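Local coordinates for protein HcgC (Methanococcus maripaludis S2, PDB 5O4H) that probably transfers a methyl group from S-adenosylmethionine to a pyridinol precursor during biosynthesis of the FeGP cofactor, at residues 132-137 and 173-178. Residues are numbered along the deposited sequence; the frame is centred on the assembly and turned at random. Where two conformers were deposited one is given.
Sequences IVEDPK and KTSGTM. With SAH (S-adenosyl-L-homocysteine), chain Q.
S175 makes both direct hydrogen bonds between segments 132-137 and 173-178. Its OG donates to D135 O at 2.7 Å, in the carbonyl plane and on a lone pair. The OG sits between the backbone N and the carbonyl carbon (chi1 60°), which turns it toward D135. The backbone N of S175 donates to P136 O at 3.0 Å, from above the carbonyl plane. T174 CB also packs on P136 O, and the T174 and K137 backbones form a single bridge.

Two turns shape the loops. D135 OD1 accepts from K137 N at 3.0 Å, an Asx turn, and K137 NZ forms a salt bridge to the same oxygen from the opposite face of the carboxylate. That amine also pairs with D148, while D135 OD2 pairs with K164. In 173-178, T174 OG1 accepts from G176 N, an ST turn just before helix 177-193, and is also hydrogen-bonded to T179 OG1.

The arrangement is Rossmann-like: the ligand lies at the C-terminal end of the parallel strand 130-134, facing the N-terminus of helix 177-193.

Both segments hold the amino acid end of S-adenosyl-L-homocysteine (SAH). CG of E134 is anti to the backbone N (chi1 -175°), and the extended chain carries OE1 to SAH N, from which it accepts at 2.9 Å. OE2 forms a salt bridge with K29. One water donates to S175 OG at 2.7 Å and weakly to E134 OE2. A glutamine here has no carboxylate charge, and would probably leave K29 without its salt-bridge mate and hold the SAH amine less firmly. T177 N donates to SAH O at 2.9 Å (161°). T177 OG1 lies 3.0 Å from SAH OXT, close to both carboxylate oxygens. K29 also bonds to S175 O and T177 OG1.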
# COMPACT_ATOMS: atom_id res chain seq x y z
N ILE C 132 9.45 29.62 -19.62
CA ILE C 132 9.05 28.68 -18.58
C ILE C 132 8.72 27.38 -19.29
O ILE C 132 7.94 27.38 -20.23
CB ILE C 132 7.83 29.11 -17.72
CG1 ILE C 132 8.08 30.46 -17.02
CG2 ILE C 132 7.46 28.01 -16.66
CD1 ILE C 132 6.86 31.03 -16.39
N VAL C 133 9.30 26.27 -18.84
CA VAL C 133 9.03 24.97 -19.44
C VAL C 133 8.47 24.10 -18.32
O VAL C 133 9.07 24.02 -17.27
CB VAL C 133 10.28 24.31 -20.07
CG1 VAL C 133 9.97 22.90 -20.58
CG2 VAL C 133 10.82 25.16 -21.21
N GLU C 134 7.33 23.45 -18.55
CA GLU C 134 6.77 22.57 -17.53
C GLU C 134 7.49 21.25 -17.60
O GLU C 134 7.62 20.65 -18.67
CB GLU C 134 5.26 22.33 -17.72
CG GLU C 134 4.66 21.51 -16.60
CD GLU C 134 3.15 21.47 -16.50
OE1 GLU C 134 2.48 21.81 -17.50
OE2 GLU C 134 2.63 21.01 -15.45
N ASP C 135 7.96 20.79 -16.44
CA ASP C 135 8.64 19.53 -16.31
C ASP C 135 7.54 18.48 -16.12
O ASP C 135 6.85 18.53 -15.10
CB ASP C 135 9.58 19.57 -15.10
CG ASP C 135 10.30 18.29 -14.82
OD1 ASP C 135 10.13 17.33 -15.60
OD2 ASP C 135 11.12 18.27 -13.86
N PRO C 136 7.35 17.54 -17.07
CA PRO C 136 6.28 16.53 -16.90
C PRO C 136 6.61 15.43 -15.91
O PRO C 136 5.74 14.65 -15.56
CB PRO C 136 6.16 15.96 -18.31
CG PRO C 136 7.54 16.03 -18.85
CD PRO C 136 8.07 17.33 -18.34
N LYS C 137 7.87 15.35 -15.48
CA LYS C 137 8.29 14.31 -14.56
C LYS C 137 7.79 14.53 -13.17
O LYS C 137 7.80 15.64 -12.65
CB LYS C 137 9.81 14.22 -14.51
CG LYS C 137 10.47 13.91 -15.84
CD LYS C 137 11.98 13.65 -15.70
CE LYS C 137 12.79 14.76 -15.07
NZ LYS C 137 12.72 16.02 -15.82
N LYS C 173 3.62 9.56 -10.89
CA LYS C 173 4.57 9.38 -12.02
C LYS C 173 4.81 10.62 -12.84
O LYS C 173 5.86 10.75 -13.47
CB LYS C 173 4.10 8.26 -12.93
CG LYS C 173 4.22 6.91 -12.31
CD LYS C 173 5.73 6.43 -12.42
CE LYS C 173 5.87 5.00 -12.15
NZ LYS C 173 5.61 4.18 -13.34
N THR C 174 3.84 11.53 -12.86
CA THR C 174 3.99 12.74 -13.65
C THR C 174 3.39 13.90 -12.89
O THR C 174 2.72 13.71 -11.87
CB THR C 174 3.35 12.65 -15.06
OG1 THR C 174 1.95 12.84 -14.97
CG2 THR C 174 3.69 11.34 -15.79
N SER C 175 3.62 15.10 -13.43
CA SER C 175 3.11 16.34 -12.87
C SER C 175 1.85 16.76 -13.65
O SER C 175 1.32 17.84 -13.39
CB SER C 175 4.16 17.42 -13.03
OG SER C 175 4.42 17.56 -14.41
N GLY C 176 1.40 15.94 -14.61
CA GLY C 176 0.23 16.23 -15.41
C GLY C 176 -0.99 16.44 -14.55
O GLY C 176 -1.23 15.68 -13.61
N THR C 177 -1.77 17.48 -14.84
CA THR C 177 -2.96 17.79 -14.05
C THR C 177 -3.88 16.60 -13.85
O THR C 177 -4.25 16.30 -12.72
CB THR C 177 -3.72 18.93 -14.71
OG1 THR C 177 -2.82 20.02 -14.86
CG2 THR C 177 -4.95 19.38 -13.92
N MET C 178 -4.25 15.93 -14.92
CA MET C 178 -5.19 14.77 -14.77
C MET C 178 -4.54 13.60 -14.05
O MET C 178 -5.27 12.93 -13.32
CB MET C 178 -5.89 14.28 -16.06
CG MET C 178 -7.22 15.00 -16.49
SD MET C 178 -8.54 15.69 -15.38
CE MET C 178 -9.22 14.26 -14.69
N SAH Q . 1.06 19.75 -18.94
CA SAH Q . -0.42 19.63 -19.17
CB SAH Q . -0.69 18.37 -20.00
CG SAH Q . -0.10 18.52 -21.39
SD SAH Q . -0.85 17.42 -22.55
C SAH Q . -1.17 19.51 -17.86
O SAH Q . -0.55 19.26 -16.80
OXT SAH Q . -2.41 19.66 -17.85
C5' SAH Q . -0.13 18.01 -24.06
C4' SAH Q . -0.92 19.23 -24.57
O4' SAH Q . -0.10 19.92 -25.52
C3' SAH Q . -2.14 18.80 -25.38
O3' SAH Q . -3.06 19.91 -25.41
C2' SAH Q . -1.54 18.58 -26.78
O2' SAH Q . -2.49 18.69 -27.84
C1' SAH Q . -0.58 19.75 -26.87
N9 SAH Q . 0.62 19.53 -27.71
C8 SAH Q . 1.34 18.39 -27.85
N7 SAH Q . 2.39 18.63 -28.68
C5 SAH Q . 2.35 19.92 -29.04
C6 SAH Q . 3.18 20.82 -29.87
N6 SAH Q . 4.27 20.32 -30.50
N1 SAH Q . 2.81 22.11 -29.98
C2 SAH Q . 1.71 22.61 -29.37
N3 SAH Q . 0.92 21.84 -28.59
C4 SAH Q . 1.18 20.52 -28.40
O HOH W 1 2.92 18.19 -16.55